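Side-chain contact in tyrosine-protein phosphatase non-receptor type 18 (Homo sapiens, PDB 2OC3), which removes phosphate from phosphotyrosine in proteins, acting on autophosphorylated tyrosine kinases, the present chain being its catalytic domain: residues Gln256-Pro259 with Pro260-Leu264. Sequence-based numbering, arbitrary orientation.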
loop_
_atom_site.group_PDB
_atom_site.type_symbol
_atom_site.label_atom_id
_atom_site.label_comp_id
_atom_site.label_asym_id
_atom_site.label_seq_id
_atom_site.Cartn_x
_atom_site.Cartn_y
_atom_site.Cartn_z
ATOM N N GLN A 256 -20.447 -6.522 -7.949
ATOM C CA GLN A 256 -21.647 -5.876 -8.511
ATOM C C GLN A 256 -22.204 -4.775 -7.620
ATOM O O GLN A 256 -23.412 -4.453 -7.662
ATOM C CB GLN A 256 -22.718 -6.926 -8.861
ATOM C CG GLN A 256 -22.186 -8.101 -9.653
ATOM C CD GLN A 256 -21.699 -7.727 -11.032
ATOM O OE1 GLN A 256 -22.431 -7.119 -11.819
ATOM N NE2 GLN A 256 -20.453 -8.099 -11.348
ATOM N N MET A 257 -21.309 -4.149 -6.849
ATOM C CA MET A 257 -21.640 -3.158 -5.867
ATOM C C MET A 257 -21.149 -1.750 -6.184
ATOM O O MET A 257 -20.802 -0.978 -5.283
ATOM C CB MET A 257 -21.083 -3.608 -4.518
ATOM C CG MET A 257 -21.739 -4.845 -3.952
ATOM S SD MET A 257 -23.485 -4.543 -3.497
ATOM C CE MET A 257 -23.300 -3.361 -2.200
ATOM N N ILE A 258 -21.202 -1.381 -7.455
ATOM C CA ILE A 258 -20.987 0.002 -7.861
ATOM C C ILE A 258 -22.355 0.702 -7.894
ATOM O O ILE A 258 -23.135 0.405 -8.761
ATOM C CB ILE A 258 -20.304 0.091 -9.256
ATOM C CG1 ILE A 258 -18.963 -0.631 -9.262
ATOM C CG2 ILE A 258 -20.074 1.577 -9.615
ATOM C CD1 ILE A 258 -17.897 0.107 -8.492
ATOM N N PRO A 259 -22.622 1.654 -6.962
ATOM C CA PRO A 259 -23.956 2.268 -7.001
ATOM C C PRO A 259 -24.027 3.358 -8.043
ATOM O O PRO A 259 -22.977 3.805 -8.516
ATOM C CB PRO A 259 -24.124 2.825 -5.594
ATOM C CG PRO A 259 -22.758 3.109 -5.127
ATOM C CD PRO A 259 -21.797 2.188 -5.869
ATOM N N PRO A 260 -25.245 3.767 -8.439
ATOM C CA PRO A 260 -25.401 4.728 -9.530
ATOM C C PRO A 260 -24.822 6.109 -9.222
ATOM O O PRO A 260 -24.484 6.856 -10.139
ATOM C CB PRO A 260 -26.927 4.809 -9.718
ATOM C CG PRO A 260 -27.481 4.355 -8.423
ATOM C CD PRO A 260 -26.555 3.313 -7.925
ATOM N N ASP A 261 -24.682 6.412 -7.939
ATOM C CA ASP A 261 -24.029 7.631 -7.499
ATOM C C ASP A 261 -22.593 7.374 -7.047
ATOM O O ASP A 261 -22.077 8.104 -6.206
ATOM C CB ASP A 261 -24.821 8.269 -6.360
ATOM C CG ASP A 261 -24.987 7.342 -5.160
ATOM O OD1 ASP A 261 -24.539 6.166 -5.208
ATOM O OD2 ASP A 261 -25.567 7.804 -4.158
ATOM N N PHE A 262 -21.969 6.319 -7.580
ATOM C CA PHE A 262 -20.564 6.035 -7.272
ATOM C C PHE A 262 -19.698 7.272 -7.492
ATOM O O PHE A 262 -19.791 7.967 -8.524
ATOM C CB PHE A 262 -20.043 4.907 -8.138
ATOM C CG PHE A 262 -18.559 4.659 -7.972
ATOM C CD1 PHE A 262 -18.055 4.157 -6.781
ATOM C CD2 PHE A 262 -17.680 4.952 -8.992
ATOM C CE1 PHE A 262 -16.658 3.945 -6.632
ATOM C CE2 PHE A 262 -16.311 4.724 -8.846
ATOM C CZ PHE A 262 -15.829 4.226 -7.656
ATOM N N SER A 263 -18.828 7.524 -6.517
ATOM C CA SER A 263 -17.982 8.689 -6.509
ATOM C C SER A 263 -16.546 8.239 -6.192
ATOM O O SER A 263 -16.266 7.794 -5.082
ATOM C CB SER A 263 -18.452 9.639 -5.412
ATOM O OG SER A 263 -17.552 10.733 -5.267
ATOM N N LEU A 264 -15.676 8.397 -7.171
ATOM C CA LEU A 264 -14.237 8.124 -6.963
ATOM C C LEU A 264 -13.655 9.174 -6.002
ATOM O O LEU A 264 -12.775 8.870 -5.178
ATOM C CB LEU A 264 -13.529 8.094 -8.307
ATOM C CG LEU A 264 -12.110 7.574 -8.402
ATOM C CD1 LEU A 264 -12.014 6.206 -7.741
ATOM C CD2 LEU A 264 -11.730 7.486 -9.877
#
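Pro259 and Phe262 close a type I beta turn, in which Phe262 N donates to Pro259 O over 2.9 Å with a bent N-H...O angle of 143°, approaching from above the carbonyl plane. Pro260 and Asp261 occupy the two corner positions, and the proline ring at the first of them restricts phi to near the value of this turn type (-65°). On one side of the turn, Asp261 brings OD1 alongside the CB-CG edge of the Pro259 ring, 3.4 Å from Pro259 CB and nearly as close to Pro259 CG; the two side chains meet at about a right angle. Although CB of Asp261 points away from Pro259, CG stands between the backbone N and the carbonyl carbon (chi1 58°), which brings OD1 back to the proline. The turn belongs to the connection between helix 238-254, which ends in a Schellman motif at Gln256, and helix 264-272, whose N-cap is Ser263, with OG hydrogen-bonded to Asp266 N. Beyond the proline pair, Ile258 and Phe262 bring their apolar side chains together. The methyl CG2 of Ile258 packs 3.6 Å from Phe262 CB and 3.8 Å from CG, at the root of the aromatic ring, while CD1 of the same isoleucine lies over one ring face. Pro259 CD adds a looser contact to Phe262 CB at 4.0 Å. Ile258 and Phe262 are buried: Leu252 of helix 238-254 touches each of them, Phe296 of helix 282-296 meets Ile258, and the ring of Phe15 packs edge-to-face with that of Phe262.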